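Local structure of Syntaxin1 (Monosiga brevicollis, 2XHE) at residues B[7-10]-B[11-15]; B[68-71]-B[72-75]; B[129-132]-B[133-136]; B[161-164]-B[165-169]. The protein probably acts as a membrane-bound SNAP receptor of the syntaxin family, pairing with other SNARE proteins during vesicle transport and fusion. All blocks are in the same frame, centred on the assembly; numbering follows the deposited sequence.

Contact 1. Residues B[7-10]-B[11-15]; sequences LRQM and AAENQ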
# COMPACT_ATOMS: atom_id res chain seq x y z
N LEU B 7 9.53 33.26 13.03
CA LEU B 7 8.15 33.52 13.48
C LEU B 7 8.13 34.28 14.80
O LEU B 7 7.40 35.26 14.96
CB LEU B 7 7.35 32.21 13.60
CG LEU B 7 5.81 32.26 13.62
CD1 LEU B 7 5.24 32.22 15.02
CD2 LEU B 7 5.28 33.47 12.86
N ARG B 8 8.94 33.82 15.76
CA ARG B 8 9.00 34.45 17.08
C ARG B 8 9.64 35.83 17.03
O ARG B 8 9.39 36.68 17.89
CB ARG B 8 9.71 33.53 18.08
CG ARG B 8 8.78 32.55 18.80
CD ARG B 8 9.54 31.39 19.42
NE ARG B 8 8.65 30.49 20.16
CZ ARG B 8 9.03 29.33 20.69
NH1 ARG B 8 10.29 28.93 20.56
NH2 ARG B 8 8.16 28.57 21.35
N GLN B 9 10.46 36.06 16.01
CA GLN B 9 10.99 37.39 15.75
C GLN B 9 9.87 38.28 15.23
O GLN B 9 9.71 39.42 15.67
CB GLN B 9 12.13 37.34 14.73
CG GLN B 9 12.54 38.70 14.19
CD GLN B 9 13.40 38.60 12.94
OE1 GLN B 9 13.81 37.51 12.55
NE2 GLN B 9 13.66 39.75 12.31
N MET B 10 9.10 37.75 14.28
CA MET B 10 8.03 38.50 13.62
C MET B 10 6.75 38.60 14.46
O MET B 10 5.74 39.12 14.00
CB MET B 10 7.72 37.87 12.25
CG MET B 10 8.89 37.93 11.26
SD MET B 10 8.68 36.87 9.81
CE MET B 10 10.16 37.27 8.89
N ALA B 11 6.81 38.11 15.70
CA ALA B 11 5.66 38.17 16.59
C ALA B 11 5.97 39.04 17.81
O ALA B 11 5.06 39.45 18.53
CB ALA B 11 5.24 36.78 17.02
N ALA B 12 7.25 39.30 18.03
CA ALA B 12 7.70 40.14 19.13
C ALA B 12 7.81 41.60 18.69
O ALA B 12 8.10 42.48 19.50
CB ALA B 12 9.03 39.64 19.68
N GLU B 13 7.59 41.85 17.40
CA GLU B 13 7.58 43.20 16.84
C GLU B 13 6.16 43.78 16.85
O GLU B 13 5.81 44.61 16.01
CB GLU B 13 8.12 43.20 15.41
CG GLU B 13 9.56 42.73 15.27
CD GLU B 13 10.00 42.64 13.82
OE1 GLU B 13 9.17 42.92 12.93
OE2 GLU B 13 11.17 42.27 13.58
N ASN B 14 5.36 43.32 17.80
CA ASN B 14 3.98 43.78 17.95
C ASN B 14 3.75 44.29 19.36
O ASN B 14 2.97 45.21 19.59
CB ASN B 14 3.01 42.63 17.65
CG ASN B 14 3.29 41.96 16.31
OD1 ASN B 14 3.21 40.73 16.18
ND2 ASN B 14 3.64 42.76 15.30
N GLN B 15 4.46 43.68 20.31
CA GLN B 15 4.38 44.05 21.72
C GLN B 15 5.49 45.03 22.10
O GLN B 15 6.59 44.63 22.49
CB GLN B 15 4.48 42.80 22.60
CG GLN B 15 3.50 41.70 22.24
CD GLN B 15 3.78 40.40 22.98
OE1 GLN B 15 4.68 40.34 23.82
NE2 GLN B 15 3.01 39.36 22.68
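Ala12 draws the two halves of this turn together through its backbone, its N giving weak hydrogen bonds to Arg8 O and to Gln9 O, both at 3.4 Å, as the chain leaves helix 5-9 for an irregular turn. Beside that fork, Ala11 CB lies next to the preceding turn, 3.3 Å from Leu7 O. The one side-chain pairing of any length joins Gln9 and Glu13. With CG of Gln9 anti to its own N (chi1 168°) and CG of Glu13 anti to its carbonyl carbon (chi1 -61°), the two extended chains run alongside each other in the same direction. Glu13 CG passes 3.3 Å from Gln9 O, whereas the polar ends stay loose: Gln9 NE2 and Glu13 OE2 are 3.8 Å apart, and the amide and carboxylate planes are turned 68° to each other. Most of this surface faces outward, but Leu7 and Ala11 each rest on an apolar side chain of another protein in the assembly. A short helical turn near the N-terminus, laid on a partner far from the helical bundle, is consistent with the N-terminal peptide by which syntaxins of this type engage their Sec1/Munc18 partners.

Contact 2. Residues B[68-71]-B[72-75]; sequences AQLH and TESL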
# COMPACT_ATOMS: atom_id res chain seq x y z
N ALA B 68 13.65 -19.54 25.10
CA ALA B 68 14.27 -20.12 23.92
C ALA B 68 15.59 -20.81 24.29
O ALA B 68 15.77 -22.00 24.04
CB ALA B 68 14.49 -19.07 22.85
N GLN B 69 16.51 -20.05 24.89
CA GLN B 69 17.80 -20.61 25.32
C GLN B 69 17.65 -21.72 26.36
O GLN B 69 18.19 -22.81 26.19
CB GLN B 69 18.70 -19.51 25.87
CG GLN B 69 19.01 -18.42 24.88
CD GLN B 69 19.92 -17.36 25.46
OE1 GLN B 69 20.36 -17.46 26.60
NE2 GLN B 69 20.20 -16.33 24.67
N LEU B 70 16.92 -21.43 27.43
CA LEU B 70 16.73 -22.40 28.50
C LEU B 70 16.31 -23.78 27.99
O LEU B 70 16.57 -24.79 28.64
CB LEU B 70 15.72 -21.88 29.53
CG LEU B 70 16.12 -20.65 30.34
CD1 LEU B 70 15.10 -20.38 31.43
CD2 LEU B 70 17.51 -20.83 30.94
N HIS B 71 15.66 -23.82 26.83
CA HIS B 71 15.21 -25.07 26.24
C HIS B 71 16.33 -25.80 25.49
O HIS B 71 16.60 -26.97 25.76
CB HIS B 71 14.04 -24.83 25.28
CG HIS B 71 12.70 -24.89 25.94
ND1 HIS B 71 12.29 -25.98 26.69
CD2 HIS B 71 11.68 -24.01 25.96
CE1 HIS B 71 11.07 -25.76 27.14
NE2 HIS B 71 10.67 -24.57 26.72
N THR B 72 16.97 -25.09 24.56
CA THR B 72 18.04 -25.68 23.75
C THR B 72 19.29 -25.90 24.59
O THR B 72 20.25 -26.53 24.15
CB THR B 72 18.40 -24.79 22.54
OG1 THR B 72 18.87 -23.51 22.99
CG2 THR B 72 17.19 -24.61 21.60
N GLU B 73 19.27 -25.37 25.81
CA GLU B 73 20.37 -25.51 26.75
C GLU B 73 20.21 -26.79 27.58
O GLU B 73 21.19 -27.35 28.06
CB GLU B 73 20.46 -24.27 27.65
CG GLU B 73 21.76 -24.14 28.43
CD GLU B 73 21.82 -22.86 29.25
OE1 GLU B 73 21.32 -21.82 28.77
OE2 GLU B 73 22.38 -22.90 30.37
N SER B 74 18.97 -27.24 27.73
CA SER B 74 18.71 -28.50 28.43
C SER B 74 19.02 -29.70 27.54
O SER B 74 18.70 -30.84 27.88
CB SER B 74 17.27 -28.57 28.94
OG SER B 74 17.10 -27.80 30.12
N LEU B 75 19.64 -29.44 26.39
CA LEU B 75 20.18 -30.52 25.57
C LEU B 75 21.54 -30.89 26.14
O LEU B 75 22.38 -30.02 26.40
CB LEU B 75 20.29 -30.10 24.10
CG LEU B 75 20.84 -31.15 23.14
CD1 LEU B 75 20.19 -31.05 21.76
CD2 LEU B 75 22.36 -31.06 23.03
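Ala68 and Thr72 begin the last turn of helix 44-72: Thr72 N reaches Ala68 O in a long, weak hydrogen bond of 3.4 Å, although its N-H points almost straight at the oxygen (172°). Gln69 comes next, and its carbonyl oxygen takes two weak bonds, one from Glu73 N at 2.8 Å and one from the hydroxyl Thr72 OG1 at 3.3 Å. The hydroxyl gets there because OG1 sits between the backbone N and the carbonyl carbon (chi1 61°), which folds it back along the helix surface. Glu73 CB also comes close to Gln69 O. Leu70 contributes its carbonyl, to which Ser74 OG gives a further weak bond of 3.4 Å. At His71 the pattern changes. Its oxygen accepts from Ser74 N at 3.1 Å, a bond reaching back three residues, with the donor well above the carbonyl plane (66° out of it). The imidazole is engaged outside this turn, NE2 being hydrogen-bonded to the side chain of Gln158. Inward, Leu70 packs on Lys89 and Leu90, His71 on Met94 and Ser74 on Leu86, all of helix 80-116, while His71 and Thr72 meet Asn161 and Ser74 meets Tyr165 on helix 131-171. Ser74 O receives a hydrogen bond from Arg215, so the end of helix 44-72 and the loop after it pack on helices 80-116 and 131-171 and are bonded to helix 214-237.

Contact 3. Residues B[129-132]-B[133-136]; sequences VSTD and LRIR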
# COMPACT_ATOMS: atom_id res chain seq x y z
N VAL B 129 -18.70 9.21 15.67
CA VAL B 129 -18.49 8.64 16.99
C VAL B 129 -18.05 9.71 17.99
O VAL B 129 -18.69 10.75 18.13
CB VAL B 129 -17.50 7.46 16.95
CG1 VAL B 129 -17.52 6.69 18.27
CG2 VAL B 129 -17.86 6.53 15.82
N SER B 130 -16.94 9.47 18.68
CA SER B 130 -16.53 10.36 19.75
C SER B 130 -15.09 10.06 20.10
O SER B 130 -14.74 8.92 20.37
CB SER B 130 -17.41 10.13 20.98
OG SER B 130 -16.87 9.13 21.83
N THR B 131 -14.27 11.10 20.08
CA THR B 131 -12.83 10.93 20.22
C THR B 131 -12.48 9.91 21.32
O THR B 131 -11.55 9.12 21.17
CB THR B 131 -12.12 12.30 20.42
OG1 THR B 131 -12.66 13.26 19.50
CG2 THR B 131 -10.62 12.18 20.19
N ASP B 132 -13.25 9.91 22.41
CA ASP B 132 -13.08 8.93 23.48
C ASP B 132 -13.16 7.51 22.92
O ASP B 132 -12.22 6.73 23.03
CB ASP B 132 -14.15 9.11 24.56
CG ASP B 132 -14.29 10.55 25.03
OD1 ASP B 132 -14.97 11.34 24.34
OD2 ASP B 132 -13.73 10.88 26.10
N LEU B 133 -14.31 7.19 22.32
CA LEU B 133 -14.57 5.85 21.82
C LEU B 133 -13.70 5.48 20.61
O LEU B 133 -13.29 4.33 20.46
CB LEU B 133 -16.07 5.68 21.50
CG LEU B 133 -16.52 4.33 20.92
CD1 LEU B 133 -16.09 3.18 21.80
CD2 LEU B 133 -18.01 4.31 20.73
N ARG B 134 -13.39 6.47 19.77
CA ARG B 134 -12.49 6.25 18.65
C ARG B 134 -11.11 5.79 19.12
O ARG B 134 -10.58 4.78 18.63
CB ARG B 134 -12.36 7.52 17.80
CG ARG B 134 -13.58 7.83 16.94
CD ARG B 134 -13.41 9.17 16.23
NE ARG B 134 -12.13 9.23 15.52
CZ ARG B 134 -11.42 10.34 15.36
NH1 ARG B 134 -11.86 11.49 15.86
NH2 ARG B 134 -10.27 10.30 14.70
N ILE B 135 -10.54 6.52 20.09
CA ILE B 135 -9.26 6.19 20.70
C ILE B 135 -9.29 4.81 21.35
O ILE B 135 -8.40 4.00 21.13
CB ILE B 135 -8.85 7.24 21.75
CG1 ILE B 135 -8.36 8.51 21.07
CG2 ILE B 135 -7.77 6.70 22.68
CD1 ILE B 135 -8.41 9.74 21.95
N ARG B 136 -10.32 4.56 22.14
CA ARG B 136 -10.47 3.26 22.78
C ARG B 136 -10.44 2.12 21.75
O ARG B 136 -9.79 1.10 21.95
CB ARG B 136 -11.77 3.21 23.58
CG ARG B 136 -11.84 4.20 24.73
CD ARG B 136 -13.21 4.15 25.42
NE ARG B 136 -13.06 4.26 26.87
CZ ARG B 136 -12.86 3.23 27.68
NH1 ARG B 136 -12.81 2.00 27.18
NH2 ARG B 136 -12.72 3.43 28.98
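Ser130 meets Leu133 because its OG is tucked between its own N and carbonyl carbon (chi1 90°), where it can face the first turn of helix 131-171; one residue earlier, Val129 places CG1 anti to its backbone N (chi1 -168°), facing Leu133. From that position Ser130 OG accepts a hydrogen bond from Leu133 N at 3.2 Å, nearly straight at 168°, while Ser130 O takes Arg134 N at 2.9 Å. The serine thus satisfies one amide of the opening turn with its side chain and the next with its backbone. Thr131 O and Asp132 O continue the regular pattern, accepting from Ile135 N and Arg136 N, each at 3.0 Å. On one flank, Val129 CG1 touches Leu133 CD2 at 3.5 Å, the two side chains crossing at about a right angle; Val129 CB also lies 3.9 Å from Arg134 CG. On another, Thr131 CG2 slants across Ile135 CD1 at 3.7 Å. The charged ends have partners outside this turn. Asp132 makes a salt bridge with a basic side chain of another protein, Arg134 pairs there with an acidic side chain and a backbone atom, and Arg136 NH1 is hydrogen-bonded to Asn115 OD1. Buried between that partner and its own chain, notably Phe46 and Phe47 of helix 44-72, the turn is a textbook N-cap: a serine just ahead of the helix, its hydroxyl receiving the amide three residues on, at the start of the third long helix of the syntaxin N-terminal bundle.

Contact 4. Residues B[161-164]-B[165-169]; sequences NKRR and YGENV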
# COMPACT_ATOMS: atom_id res chain seq x y z
N ASN B 161 10.38 -26.58 20.25
CA ASN B 161 11.21 -27.32 21.20
C ASN B 161 10.61 -28.67 21.59
O ASN B 161 11.36 -29.62 21.83
CB ASN B 161 11.50 -26.47 22.45
CG ASN B 161 12.79 -25.66 22.33
OD1 ASN B 161 12.80 -24.44 22.50
ND2 ASN B 161 13.89 -26.34 22.05
N LYS B 162 9.29 -28.77 21.65
CA LYS B 162 8.63 -30.02 22.02
C LYS B 162 8.81 -31.10 20.96
O LYS B 162 8.77 -32.30 21.26
CB LYS B 162 7.14 -29.80 22.28
CG LYS B 162 6.37 -31.09 22.52
CD LYS B 162 4.93 -30.94 22.07
CE LYS B 162 4.34 -32.27 21.65
NZ LYS B 162 3.18 -32.06 20.72
N ARG B 163 8.99 -30.68 19.71
CA ARG B 163 9.21 -31.60 18.61
C ARG B 163 10.61 -32.22 18.70
O ARG B 163 10.78 -33.41 18.47
CB ARG B 163 9.00 -30.89 17.26
CG ARG B 163 9.35 -31.72 16.04
CD ARG B 163 8.70 -31.16 14.77
NE ARG B 163 8.59 -29.70 14.78
CZ ARG B 163 9.60 -28.87 14.58
NH1 ARG B 163 10.82 -29.33 14.37
NH2 ARG B 163 9.39 -27.56 14.62
N ARG B 164 11.60 -31.40 19.04
CA ARG B 164 12.97 -31.88 19.20
C ARG B 164 13.25 -32.35 20.63
O ARG B 164 14.27 -32.99 20.89
CB ARG B 164 13.99 -30.81 18.79
CG ARG B 164 13.90 -29.51 19.57
CD ARG B 164 15.22 -28.75 19.54
NE ARG B 164 15.69 -28.48 18.19
CZ ARG B 164 15.63 -27.29 17.59
NH1 ARG B 164 16.09 -27.14 16.35
NH2 ARG B 164 15.11 -26.25 18.23
N TYR B 165 12.34 -32.04 21.55
CA TYR B 165 12.42 -32.51 22.94
C TYR B 165 11.87 -33.92 23.01
O TYR B 165 11.62 -34.46 24.08
CB TYR B 165 11.59 -31.61 23.85
CG TYR B 165 12.33 -31.02 25.02
CD1 TYR B 165 13.26 -30.00 24.84
CD2 TYR B 165 12.09 -31.46 26.31
CE1 TYR B 165 13.93 -29.45 25.91
CE2 TYR B 165 12.75 -30.92 27.39
CZ TYR B 165 13.67 -29.91 27.18
OH TYR B 165 14.34 -29.37 28.26
N GLY B 166 11.64 -34.50 21.84
CA GLY B 166 11.20 -35.87 21.72
C GLY B 166 12.09 -36.58 20.73
O GLY B 166 12.37 -37.77 20.88
N GLU B 167 12.55 -35.85 19.72
CA GLU B 167 13.42 -36.40 18.69
C GLU B 167 14.84 -36.60 19.20
O GLU B 167 15.29 -37.74 19.40
CB GLU B 167 13.46 -35.49 17.46
CG GLU B 167 12.18 -35.50 16.62
CD GLU B 167 12.26 -34.57 15.42
OE1 GLU B 167 13.27 -33.84 15.30
OE2 GLU B 167 11.32 -34.57 14.60
N ASN B 168 15.56 -35.50 19.40
CA ASN B 168 16.96 -35.55 19.82
C ASN B 168 17.15 -35.65 21.33
O ASN B 168 18.21 -35.27 21.84
CB ASN B 168 17.73 -34.35 19.26
CG ASN B 168 17.88 -34.40 17.74
OD1 ASN B 168 17.52 -35.38 17.09
ND2 ASN B 168 18.43 -33.33 17.17
N VAL B 169 16.14 -36.13 22.05
CA VAL B 169 16.28 -36.35 23.49
C VAL B 169 15.52 -37.58 24.01
O VAL B 169 16.08 -38.39 24.74
CB VAL B 169 15.88 -35.11 24.32
CG1 VAL B 169 15.73 -35.49 25.79
CG2 VAL B 169 16.92 -34.00 24.17
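Arg163 and Glu167, one turn apart, lie side by side and point the same way. The carboxylate of Glu167 meets the aliphatic stem of Arg163, OE2 lying 3.8 Å from CG, and the guanidinium and carboxylate planes stand 64° apart. The arginine chain bends at chi3, and Arg163 NH1 stays 5.2 Å from Glu167 OE1, too far for a salt bridge, though the opposite charges may attract weakly. Glu167 CG also lies close to Arg163 O, the oxygen to which Glu167 N is hydrogen-bonded at 3.3 Å. This is helix 131-171, the third long helix of the syntaxin N-terminal bundle, near its C-terminal end, and it departs here from a regular alpha-helix, with a wider pi-type turn at 167-169 and a kink where the amides of Gly166 and Val169 find no acceptor in the preceding turn; Asn168 N still makes a weak bond of 3.2 Å to Arg164 O. Arg164 sets CG between its own N and carbonyl carbon (chi1 60°), which puts the start of its chain beside the next amide, CG being 3.6 Å from Tyr165 N. The buried ring of Tyr165 packs on Arg215 and Ile219 of helix 214-237. Lys162 reaches the same helix, where NZ forms a salt bridge with Glu223 OE2.

Overall arrangement
The four turns illustrate how local helix geometry varies with place. Contact 3 is the most buried and contact 1 the most exposed, contacts 2 and 4 falling between. Contacts 3 and 4 share helix 131-171, their centres about 48 Å apart; straight bonds and a serine cap open it, while near its end the backbone is kinked, with two weak bonds among three. Contact 2 closes helix 44-72 beside contact 4 and touches it through side chains of both turns. Contact 1 stands about 25 Å from the nearest atom of contact 3; both lie against the partner protein, contact 1 through packing alone, contact 3 with salt bridges as well, whereas contact 4 touches it only through Arg163.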